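Local coordinates for mandelate racemase / muconate lactonizing enzyme family protein (Agrobacterium tumefaciens, PDB 4DXK), which probably works as a lyase or isomerase of the mandelate racemase subgroup within the enolase superfamily, at residues W174-A179 against P191-A196; L332-P337 against I368-G373; W19-V22 against I28-L31. All blocks are in the same frame, centred on the assembly; numbering follows the deposited sequence.

Interaction 1 (W174-A179 against P191-A196); sequences WPFDAA and PDLKSA
The methyl carbon CB of A196 lies 3.5 Å from both F176 CE1 and F176 CD1, approaching the ring obliquely. Beside it, L193 adds a second apolar contact at the same ring carbon: L193 CD1 comes to 3.7 Å from F176 CE1, at the ring edge and near the ring plane. The bond from CA to CB in F176 does not aim at helix 190-207, yet the ring reaches it, because chi1 of -62° sets CG anti to the carbonyl carbon and swings the phenyl group across. P175 completes the tight part. Its carbonyl O, P175 O, is 3.6 Å from A196 CB, and P175 CG is 3.6 Å from A196 O. The backbones are close here as well, with P175 CA 5.4 Å from A196 CA. These are van der Waals contacts, and the type I turn W174-D177 meets the helix at an alanine, consistent with the close backbone approach.

The packing slackens toward A179 and D192, where A179 CB and D192 CB are 4.6 Å apart. This flank is partly exposed, and D192 directs its carboxylate to a salt bridge with K182. On the buried flank the F176 ring meets F217 and is covered by L197, F200 and I229. The turn follows strand 170-173, and helix 190-207 leads to strand 212-216, parallel and adjacent in the sheet. The contact therefore packs the start of a beta-alpha-beta crossover against its own helix, as in the alpha/beta barrel of the enolase superfamily.

Interaction 2 (L332-P337 against I368-G373); sequences LSLNAP and ITVPPG
L334 lays its CD1 methyl over T369 and V370, and this one leucine carries the contact from the helical side. L334 CD1 comes to 3.7 Å from T369 OG1 and to 3.9 Å from V370 CG1, with V370 CG2 only slightly farther at 4.1 Å, so the methyl sits near both branches of the valine. The leucine and valine side chains run antiparallel alongside each other, whereas leucine and threonine meet at a slant. The other methyl, L334 CD2, is more loosely placed, 4.2 Å from I368 O. Extension explains the reach: with CG anti to the carbonyl carbon and chi2 at -172°, CD1 stands well out from the helix. The backbones themselves stay apart, L334 CA being 7.6 Å from T369 CA, the nearest CA pair of the two segments.

T369 OG1 meets the leucine through dispersion, and its polar demand is met by a hydrogen bond to R113 O. With OG1 anti to the backbone N (chi1 -167°), the hydroxyl serves both partners.

Helix 323-335 follows strand 315-317 of the parallel sheet of the barrel, while strand 367-369 belongs to a small mixed sheet with strands 115-118 and 362-364. The contact thus seats the C-terminal end of a barrel helix against a separate sheet of the same chain. R112 binds at this helix end: NH1 bonds to S333 O and A336 O, and NH2 to P337 O, occupying carbonyls where the helix runs out. A336, the first residue past the helical angles, donates its N to L332 O, with A336 N and L332 O 2.9 Å apart. N335 ND2 reaches D62 OD2 of the third subunit.

Interaction 3 (W19-V22 against I28-L31); sequences WVLV and ITGL
The beta hairpin of strands 17-24 and 30-35 joins W19-V22 to I28-L31, its side chains meeting where L31 touches both L21 and W19. The segments run 156° apart, as expected for antiparallel strands. V22 and G30 form a hydrogen-bonded pair: V22 N donates to G30 O at 2.9 Å with an N-H...O angle of 163°, and G30 N donates back to V22 O, also at 2.9 Å. Each acceptor takes a further, weaker CA-H...O contact: G30 O lies 3.2 Å from L21 CA, and V22 O an equal 3.2 Å from T29 CA. Both carbonyls are thus approached by two hydrogens, one strong donor and one weak.

Side chains of L21 and L31, a non-hydrogen-bonded pair, lie side by side and point the same way, L21 CD1 standing 3.9 Å from L31 CD1. The same leucine methyl touches the indole of W19, with W19 CD1 at 3.9 Å from L31 CD1, approaching the ring obliquely. With CG anti to the backbone N (chi1 175°) and chi2 at 62°, L31 CD1 reaches both W19 and L21. T29 CG2 touches L21 CB at 4.0 Å. W19 NE1 hydrogen-bonds E33 OE1, which restrains the turn of the indole.

Strand 30-35 is outermost, within this chain, in the four-stranded antiparallel sheet. From helix 79-99, D93 OD2 accepts from L31 N, and K97 NZ bonds T29 O just before the strand. V22 packs on F87, A90 and I94 of that helix, while L31 and W19 lean on V324 of helix 323-335 and L21 on E7 and V9 of strand 3-11.

Interactions 1 and 2 both lie in the C-terminal barrel part of the chain, with centres about 36 Å apart, on opposite sides of the chain's centre. Interaction 3 lies in the N-terminal part, its centre about 42 Å from that of interaction 1. Interactions 2 and 3 are closer, about 20 Å between centres and about 10 Å between nearest atoms, and helix 323-335 bridges them: its V324 meets residues of interaction 3, while L334 takes part in interaction 2. E216, E242 and E268 bind a sodium ion; P175 of interaction 1 has its side chain about 12 Å from a bound sodium ion. No two of the three contacts touch.

Interaction 1 (W174-A179 against P191-A196)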
ATOM      1  N   TRP A 174      23.441 -25.858 -12.048  1.00 12.25           N
ATOM      2  CA  TRP A 174      23.637 -25.167 -10.774  1.00 11.78           C
ATOM      3  C   TRP A 174      25.113 -24.853 -10.513  1.00 13.52           C
ATOM      4  O   TRP A 174      25.710 -25.371  -9.567  1.00 14.59           O
ATOM      5  CB  TRP A 174      23.021 -25.945  -9.599  1.00 13.61           C
ATOM      6  CG  TRP A 174      23.279 -27.428  -9.564  1.00 15.92           C
ATOM      7  CD1 TRP A 174      24.291 -28.074  -8.913  1.00 21.72           C
ATOM      8  CD2 TRP A 174      22.470 -28.448 -10.159  1.00 18.45           C
ATOM      9  NE1 TRP A 174      24.174 -29.433  -9.089  1.00 22.09           N
ATOM     10  CE2 TRP A 174      23.064 -29.688  -9.850  1.00 21.18           C
ATOM     11  CE3 TRP A 174      21.309 -28.431 -10.934  1.00 19.46           C
ATOM     12  CZ2 TRP A 174      22.536 -30.900 -10.294  1.00 29.16           C
ATOM     13  CZ3 TRP A 174      20.782 -29.633 -11.368  1.00 26.87           C
ATOM     14  CH2 TRP A 174      21.397 -30.850 -11.050  1.00 27.58           C
ATOM     15  N   PRO A 175      25.708 -23.988 -11.350  1.00 12.43           N
ATOM     16  CA  PRO A 175      27.147 -23.743 -11.260  1.00 12.84           C
ATOM     17  C   PRO A 175      27.551 -22.786 -10.137  1.00 14.35           C
ATOM     18  O   PRO A 175      28.751 -22.569  -9.972  1.00 14.34           O
ATOM     19  CB  PRO A 175      27.477 -23.135 -12.628  1.00 15.90           C
ATOM     20  CG  PRO A 175      26.234 -22.417 -13.017  1.00 16.96           C
ATOM     21  CD  PRO A 175      25.091 -23.240 -12.463  1.00 16.18           C
ATOM     22  N   PHE A 176      26.600 -22.245  -9.378  1.00 11.86           N
ATOM     23  CA  PHE A 176      26.932 -21.317  -8.298  1.00 11.61           C
ATOM     24  C   PHE A 176      27.010 -21.999  -6.931  1.00 12.09           C
ATOM     25  O   PHE A 176      27.365 -21.355  -5.937  1.00 12.96           O
ATOM     26  CB  PHE A 176      25.908 -20.173  -8.243  1.00 12.09           C
ATOM     27  CG  PHE A 176      25.879 -19.332  -9.488  1.00 10.96           C
ATOM     28  CD1 PHE A 176      26.749 -18.262  -9.637  1.00 14.76           C
ATOM     29  CD2 PHE A 176      25.005 -19.628 -10.525  1.00 12.32           C
ATOM     30  CE1 PHE A 176      26.740 -17.493 -10.798  1.00 16.00           C
ATOM     31  CE2 PHE A 176      24.991 -18.863 -11.685  1.00 13.29           C
ATOM     32  CZ  PHE A 176      25.855 -17.801 -11.820  1.00 15.75           C
ATOM     33  N   ASP A 177      26.680 -23.287  -6.866  1.00 13.01           N
ATOM     34  CA  ASP A 177      26.591 -23.962  -5.572  1.00 12.50           C
ATOM     35  C   ASP A 177      27.946 -24.042  -4.865  1.00 14.37           C
ATOM     36  O   ASP A 177      28.027 -23.902  -3.649  1.00 14.10           O
ATOM     37  CB  ASP A 177      26.010 -25.368  -5.712  1.00 13.16           C
ATOM     38  CG  ASP A 177      24.510 -25.377  -5.981  1.00 13.64           C
ATOM     39  OD1 ASP A 177      23.936 -24.353  -6.404  1.00 13.09           O
ATOM     40  OD2 ASP A 177      23.905 -26.452  -5.787  1.00 15.26           O
ATOM     41  N   ALA A 178      29.009 -24.271  -5.628  1.00 13.88           N
ATOM     42  CA  ALA A 178      30.344 -24.375  -5.036  1.00 14.91           C
ATOM     43  C   ALA A 178      30.748 -23.063  -4.365  1.00 15.19           C
ATOM     44  O   ALA A 178      31.239 -23.045  -3.229  1.00 16.56           O
ATOM     45  CB  ALA A 178      31.374 -24.786  -6.088  1.00 19.04           C
ATOM     46  N   ALA A 179      30.518 -21.958  -5.064  1.00 13.06           N
ATOM     47  CA  ALA A 179      30.790 -20.645  -4.503  1.00 13.17           C
ATOM     48  C   ALA A 179      29.936 -20.380  -3.260  1.00 13.09           C
ATOM     49  O   ALA A 179      30.425 -19.807  -2.279  1.00 12.83           O
ATOM     50  CB  ALA A 179      30.562 -19.578  -5.543  1.00 13.39           C
ATOM     51  N   PRO A 191      35.697 -12.619  -9.249  1.00 14.10           N
ATOM     52  CA  PRO A 191      36.323 -13.714 -10.009  1.00 15.50           C
ATOM     53  C   PRO A 191      35.548 -15.036  -9.905  1.00 14.58           C
ATOM     54  O   PRO A 191      35.443 -15.741 -10.909  1.00 16.85           O
ATOM     55  CB  PRO A 191      37.703 -13.848  -9.359  1.00 17.55           C
ATOM     56  CG  PRO A 191      38.002 -12.479  -8.849  1.00 15.88           C
ATOM     57  CD  PRO A 191      36.672 -11.971  -8.347  1.00 16.49           C
ATOM     58  N   ASP A 192      35.003 -15.365  -8.737  1.00 14.10           N
ATOM     59  CA  ASP A 192      34.222 -16.595  -8.619  1.00 16.81           C
ATOM     60  C   ASP A 192      32.906 -16.509  -9.392  1.00 15.87           C
ATOM     61  O   ASP A 192      32.424 -17.510  -9.940  1.00 16.13           O
ATOM     62  CB  ASP A 192      33.955 -16.932  -7.155  1.00 15.07           C
ATOM     63  CG  ASP A 192      35.177 -17.482  -6.450  1.00 17.73           C
ATOM     64  OD1 ASP A 192      36.169 -17.820  -7.132  1.00 20.38           O
ATOM     65  OD2 ASP A 192      35.138 -17.583  -5.208  1.00 16.96           O
ATOM     66  N   LEU A 193      32.315 -15.319  -9.430  1.00 14.20           N
ATOM     67  CA  LEU A 193      31.120 -15.094 -10.233  1.00 13.83           C
ATOM     68  C   LEU A 193      31.448 -15.298 -11.719  1.00 15.35           C
ATOM     69  O   LEU A 193      30.737 -16.017 -12.428  1.00 15.35           O
ATOM     70  CB  LEU A 193      30.558 -13.696  -9.948  1.00 13.38           C
ATOM     71  CG  LEU A 193      29.409 -13.164 -10.804  1.00 19.02           C
ATOM     72  CD1 LEU A 193      28.295 -14.178 -10.922  1.00 18.27           C
ATOM     73  CD2 LEU A 193      28.872 -11.869 -10.202  1.00 25.56           C
ATOM     74  N   LYS A 194      32.541 -14.699 -12.184  1.00 15.07           N
ATOM     75  CA  LYS A 194      32.965 -14.868 -13.575  1.00 16.48           C
ATOM     76  C   LYS A 194      33.189 -16.341 -13.936  1.00 16.00           C
ATOM     77  O   LYS A 194      32.795 -16.789 -15.011  1.00 17.12           O
ATOM     78  CB  LYS A 194      34.220 -14.039 -13.849  1.00 18.38           C
ATOM     79  CG  LYS A 194      34.697 -14.062 -15.288  1.00 21.57           C
ATOM     80  CD  LYS A 194      35.673 -12.926 -15.558  1.00 32.43           C
ATOM     81  CE  LYS A 194      36.899 -13.009 -14.662  1.00 38.14           C
ATOM     82  NZ  LYS A 194      38.050 -13.658 -15.354  1.00 46.96           N
ATOM     83  N   SER A 195      33.807 -17.092 -13.032  0.60 15.87           N
ATOM     84  CA  SER A 195      34.033 -18.514 -13.272  0.60 16.90           C
ATOM     85  C   SER A 195      32.721 -19.281 -13.389  0.60 16.01           C
ATOM     86  O   SER A 195      32.585 -20.158 -14.245  0.60 17.55           O
ATOM     87  CB  SER A 195      34.890 -19.112 -12.163  0.60 17.46           C
ATOM     88  OG  SER A 195      36.175 -18.520 -12.158  0.60 18.28           O
ATOM     89  N   ALA A 196      31.757 -18.950 -12.535  1.00 16.74           N
ATOM     90  CA  ALA A 196      30.465 -19.629 -12.554  1.00 16.20           C
ATOM     91  C   ALA A 196      29.622 -19.279 -13.790  1.00 16.72           C
ATOM     92  O   ALA A 196      28.699 -20.018 -14.141  1.00 16.37           O
ATOM     93  CB  ALA A 196      29.704 -19.336 -11.278  1.00 15.61           C
TER

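Interaction 2 (L332-P337 against I368-G373)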
ATOM      1  N   LEU A 332      -0.022 -35.475 -13.391  1.00  8.01           N
ATOM      2  CA  LEU A 332      -0.419 -34.098 -13.106  1.00  7.64           C
ATOM      3  C   LEU A 332      -0.115 -33.155 -14.269  1.00  7.30           C
ATOM      4  O   LEU A 332      -0.948 -32.323 -14.642  1.00  8.58           O
ATOM      5  CB  LEU A 332       0.265 -33.611 -11.838  1.00  9.20           C
ATOM      6  CG  LEU A 332       0.022 -32.145 -11.461  1.00  9.08           C
ATOM      7  CD1 LEU A 332      -1.451 -31.855 -11.197  1.00 11.79           C
ATOM      8  CD2 LEU A 332       0.877 -31.763 -10.258  1.00 11.07           C
ATOM      9  N   SER A 333       1.054 -33.324 -14.868  1.00  7.79           N
ATOM     10  CA  SER A 333       1.472 -32.491 -15.986  1.00  8.73           C
ATOM     11  C   SER A 333       0.670 -32.730 -17.259  1.00  8.80           C
ATOM     12  O   SER A 333       0.596 -31.841 -18.094  1.00  9.64           O
ATOM     13  CB  SER A 333       2.960 -32.691 -16.261  1.00  8.89           C
ATOM     14  OG  SER A 333       3.728 -32.127 -15.216  1.00  9.50           O
ATOM     15  N   LEU A 334       0.092 -33.918 -17.432  1.00  7.91           N
ATOM     16  CA  LEU A 334      -0.758 -34.154 -18.595  1.00  8.54           C
ATOM     17  C   LEU A 334      -2.151 -33.578 -18.379  1.00  7.65           C
ATOM     18  O   LEU A 334      -2.844 -33.236 -19.335  1.00  9.03           O
ATOM     19  CB  LEU A 334      -0.844 -35.646 -18.933  1.00  8.92           C
ATOM     20  CG  LEU A 334       0.490 -36.297 -19.302  1.00  9.30           C
ATOM     21  CD1 LEU A 334       0.239 -37.711 -19.791  1.00 11.34           C
ATOM     22  CD2 LEU A 334       1.273 -35.525 -20.340  1.00 10.93           C
ATOM     23  N   ASN A 335      -2.574 -33.470 -17.126  1.00  8.20           N
ATOM     24  CA  ASN A 335      -3.876 -32.896 -16.828  1.00  8.47           C
ATOM     25  C   ASN A 335      -3.888 -31.368 -16.735  1.00  7.45           C
ATOM     26  O   ASN A 335      -4.731 -30.708 -17.328  1.00  7.87           O
ATOM     27  CB  ASN A 335      -4.453 -33.459 -15.530  1.00  9.35           C
ATOM     28  CG  ASN A 335      -5.599 -32.630 -15.031  1.00  9.70           C
ATOM     29  OD1 ASN A 335      -5.436 -31.821 -14.101  1.00 10.89           O
ATOM     30  ND2 ASN A 335      -6.741 -32.754 -15.683  1.00  9.96           N
ATOM     31  N   ALA A 336      -2.978 -30.799 -15.952  1.00  8.28           N
ATOM     32  CA  ALA A 336      -3.074 -29.381 -15.620  1.00  7.98           C
ATOM     33  C   ALA A 336      -2.867 -28.534 -16.864  1.00  7.87           C
ATOM     34  O   ALA A 336      -1.816 -28.609 -17.480  1.00  8.56           O
ATOM     35  CB  ALA A 336      -2.059 -29.017 -14.562  1.00  9.92           C
ATOM     36  N   PRO A 337      -3.858 -27.709 -17.242  1.00  8.44           N
ATOM     37  CA  PRO A 337      -3.668 -26.934 -18.471  1.00  9.59           C
ATOM     38  C   PRO A 337      -2.442 -26.029 -18.440  1.00  8.76           C
ATOM     39  O   PRO A 337      -1.835 -25.785 -19.483  1.00  9.57           O
ATOM     40  CB  PRO A 337      -4.968 -26.124 -18.576  1.00 11.46           C
ATOM     41  CG  PRO A 337      -5.983 -27.035 -17.949  1.00 11.60           C
ATOM     42  CD  PRO A 337      -5.251 -27.637 -16.761  1.00  9.56           C
ATOM     43  N   ILE A 368       7.584 -36.406 -22.660  1.00 11.89           N
ATOM     44  CA  ILE A 368       7.342 -37.501 -21.726  1.00 12.37           C
ATOM     45  C   ILE A 368       5.846 -37.772 -21.589  1.00 11.98           C
ATOM     46  O   ILE A 368       5.021 -36.850 -21.665  1.00 12.84           O
ATOM     47  CB  ILE A 368       8.008 -37.210 -20.352  1.00 11.03           C
ATOM     48  CG1 ILE A 368       7.945 -38.424 -19.419  1.00 13.74           C
ATOM     49  CG2 ILE A 368       7.393 -35.979 -19.688  1.00 12.93           C
ATOM     50  CD1 ILE A 368       8.855 -38.290 -18.202  1.00 14.14           C
ATOM     51  N   THR A 369       5.496 -39.044 -21.420  1.00 11.47           N
ATOM     52  CA  THR A 369       4.114 -39.423 -21.153  1.00 12.61           C
ATOM     53  C   THR A 369       4.052 -40.517 -20.093  1.00 11.44           C
ATOM     54  O   THR A 369       5.080 -41.082 -19.719  1.00 12.21           O
ATOM     55  CB  THR A 369       3.386 -39.853 -22.439  1.00 12.21           C
ATOM     56  OG1 THR A 369       1.976 -39.910 -22.188  1.00 13.96           O
ATOM     57  CG2 THR A 369       3.883 -41.208 -22.923  1.00 14.29           C
ATOM     58  N   VAL A 370       2.851 -40.806 -19.600  1.00 10.61           N
ATOM     59  CA  VAL A 370       2.680 -41.808 -18.553  1.00 11.16           C
ATOM     60  C   VAL A 370       2.753 -43.237 -19.093  1.00 11.04           C
ATOM     61  O   VAL A 370       2.470 -43.482 -20.269  1.00 11.63           O
ATOM     62  CB  VAL A 370       1.338 -41.624 -17.812  1.00  9.74           C
ATOM     63  CG1 VAL A 370       1.318 -40.284 -17.085  1.00 12.58           C
ATOM     64  CG2 VAL A 370       0.159 -41.726 -18.777  1.00 12.50           C
ATOM     65  N   PRO A 371       3.144 -44.202 -18.241  1.00 11.27           N
ATOM     66  CA  PRO A 371       2.952 -45.595 -18.642  1.00 11.80           C
ATOM     67  C   PRO A 371       1.455 -45.880 -18.704  1.00 11.62           C
ATOM     68  O   PRO A 371       0.672 -45.220 -18.022  1.00 12.47           O
ATOM     69  CB  PRO A 371       3.599 -46.386 -17.503  1.00 12.76           C
ATOM     70  CG  PRO A 371       3.516 -45.495 -16.323  1.00 13.66           C
ATOM     71  CD  PRO A 371       3.604 -44.079 -16.846  1.00 12.71           C
ATOM     72  N   PRO A 372       1.048 -46.853 -19.524  1.00 13.52           N
ATOM     73  CA  PRO A 372      -0.384 -47.141 -19.674  1.00 14.04           C
ATOM     74  C   PRO A 372      -0.982 -47.835 -18.451  1.00 14.08           C
ATOM     75  O   PRO A 372      -0.274 -48.483 -17.672  1.00 15.65           O
ATOM     76  CB  PRO A 372      -0.421 -48.091 -20.876  1.00 15.46           C
ATOM     77  CG  PRO A 372       0.903 -48.794 -20.818  1.00 16.94           C
ATOM     78  CD  PRO A 372       1.880 -47.730 -20.366  1.00 14.32           C
ATOM     79  N   GLY A 373      -2.292 -47.696 -18.288  1.00 13.39           N
ATOM     80  CA  GLY A 373      -2.992 -48.433 -17.258  1.00 14.49           C
ATOM     81  C   GLY A 373      -3.626 -47.572 -16.189  1.00 11.25           C
ATOM     82  O   GLY A 373      -3.463 -46.350 -16.151  1.00 12.12           O
TER

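Interaction 3 (W19-V22 against I28-L31)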
ATOM      1  N   TRP A  19       8.979 -45.897  -0.023  1.00  8.55           N
ATOM      2  CA  TRP A  19       7.686 -46.238  -0.611  1.00  8.61           C
ATOM      3  C   TRP A  19       6.674 -46.527   0.480  1.00  8.51           C
ATOM      4  O   TRP A  19       7.002 -47.112   1.526  1.00  9.28           O
ATOM      5  CB  TRP A  19       7.797 -47.409  -1.600  1.00  9.60           C
ATOM      6  CG  TRP A  19       8.644 -47.017  -2.745  1.00  9.81           C
ATOM      7  CD1 TRP A  19       8.249 -46.325  -3.853  1.00  9.31           C
ATOM      8  CD2 TRP A  19      10.058 -47.195  -2.863  1.00 11.81           C
ATOM      9  NE1 TRP A  19       9.324 -46.101  -4.679  1.00 10.47           N
ATOM     10  CE2 TRP A  19      10.452 -46.614  -4.087  1.00 10.94           C
ATOM     11  CE3 TRP A  19      11.032 -47.797  -2.058  1.00 12.02           C
ATOM     12  CZ2 TRP A  19      11.779 -46.619  -4.526  1.00 12.30           C
ATOM     13  CZ3 TRP A  19      12.345 -47.801  -2.494  1.00 13.27           C
ATOM     14  CH2 TRP A  19      12.706 -47.220  -3.716  1.00 13.88           C
ATOM     15  N   VAL A  20       5.444 -46.089   0.241  1.00  9.12           N
ATOM     16  CA  VAL A  20       4.331 -46.349   1.139  1.00  9.61           C
ATOM     17  C   VAL A  20       3.283 -47.093   0.336  1.00 10.29           C
ATOM     18  O   VAL A  20       2.836 -46.615  -0.717  1.00 11.78           O
ATOM     19  CB  VAL A  20       3.741 -45.029   1.679  1.00 10.56           C
ATOM     20  CG1 VAL A  20       2.483 -45.288   2.511  1.00 12.22           C
ATOM     21  CG2 VAL A  20       4.776 -44.274   2.493  1.00 11.36           C
ATOM     22  N   LEU A  21       2.898 -48.266   0.817  1.00  9.91           N
ATOM     23  CA  LEU A  21       1.900 -49.096   0.143  1.00 11.64           C
ATOM     24  C   LEU A  21       0.666 -49.192   1.020  1.00 10.93           C
ATOM     25  O   LEU A  21       0.747 -49.556   2.200  1.00 12.00           O
ATOM     26  CB  LEU A  21       2.448 -50.487  -0.182  1.00 13.64           C
ATOM     27  CG  LEU A  21       3.438 -50.553  -1.348  1.00 14.78           C
ATOM     28  CD1 LEU A  21       4.817 -50.074  -0.942  1.00 18.87           C
ATOM     29  CD2 LEU A  21       3.510 -51.958  -1.922  1.00 27.87           C
ATOM     30  N   VAL A  22      -0.472 -48.828   0.452  1.00  9.01           N
ATOM     31  CA  VAL A  22      -1.730 -48.809   1.180  1.00  9.14           C
ATOM     32  C   VAL A  22      -2.565 -49.998   0.713  1.00  9.07           C
ATOM     33  O   VAL A  22      -3.022 -50.045  -0.437  1.00  9.76           O
ATOM     34  CB  VAL A  22      -2.485 -47.485   0.940  1.00  8.41           C
ATOM     35  CG1 VAL A  22      -3.813 -47.492   1.680  1.00 10.41           C
ATOM     36  CG2 VAL A  22      -1.643 -46.298   1.396  1.00 10.07           C
ATOM     37  N   ILE A  28      -6.853 -54.106  -3.531  1.00  9.31           N
ATOM     38  CA  ILE A  28      -6.257 -53.033  -4.317  1.00 10.61           C
ATOM     39  C   ILE A  28      -5.204 -52.347  -3.462  1.00  9.22           C
ATOM     40  O   ILE A  28      -5.522 -51.789  -2.409  1.00 10.60           O
ATOM     41  CB  ILE A  28      -7.297 -52.006  -4.769  1.00 10.78           C
ATOM     42  CG1 ILE A  28      -8.381 -52.683  -5.608  1.00 11.80           C
ATOM     43  CG2 ILE A  28      -6.627 -50.894  -5.574  1.00 12.68           C
ATOM     44  CD1 ILE A  28      -9.474 -51.721  -6.069  1.00 15.14           C
ATOM     45  N   THR A  29      -3.958 -52.395  -3.914  1.00  9.42           N
ATOM     46  CA  THR A  29      -2.861 -51.795  -3.168  1.00  9.96           C
ATOM     47  C   THR A  29      -2.359 -50.548  -3.878  1.00 10.69           C
ATOM     48  O   THR A  29      -1.966 -50.604  -5.044  1.00 14.46           O
ATOM     49  CB  THR A  29      -1.693 -52.774  -3.003  1.00 11.86           C
ATOM     50  OG1 THR A  29      -2.157 -53.942  -2.317  1.00 13.06           O
ATOM     51  CG2 THR A  29      -0.565 -52.152  -2.196  1.00 13.16           C
ATOM     52  N   GLY A  30      -2.378 -49.414  -3.185  1.00  8.09           N
ATOM     53  CA  GLY A  30      -1.884 -48.175  -3.757  1.00  8.86           C
ATOM     54  C   GLY A  30      -0.420 -47.968  -3.426  1.00  8.05           C
ATOM     55  O   GLY A  30       0.031 -48.287  -2.321  1.00  9.70           O
ATOM     56  N   LEU A  31       0.319 -47.426  -4.391  1.00  8.78           N
ATOM     57  CA  LEU A  31       1.740 -47.148  -4.223  1.00  9.29           C
ATOM     58  C   LEU A  31       2.020 -45.653  -4.190  1.00  7.73           C
ATOM     59  O   LEU A  31       1.596 -44.911  -5.083  1.00  9.09           O
ATOM     60  CB  LEU A  31       2.523 -47.794  -5.369  1.00 10.14           C
ATOM     61  CG  LEU A  31       4.028 -47.529  -5.450  1.00  8.96           C
ATOM     62  CD1 LEU A  31       4.768 -48.043  -4.225  1.00 10.58           C
ATOM     63  CD2 LEU A  31       4.582 -48.160  -6.720  1.00 10.95           C
TER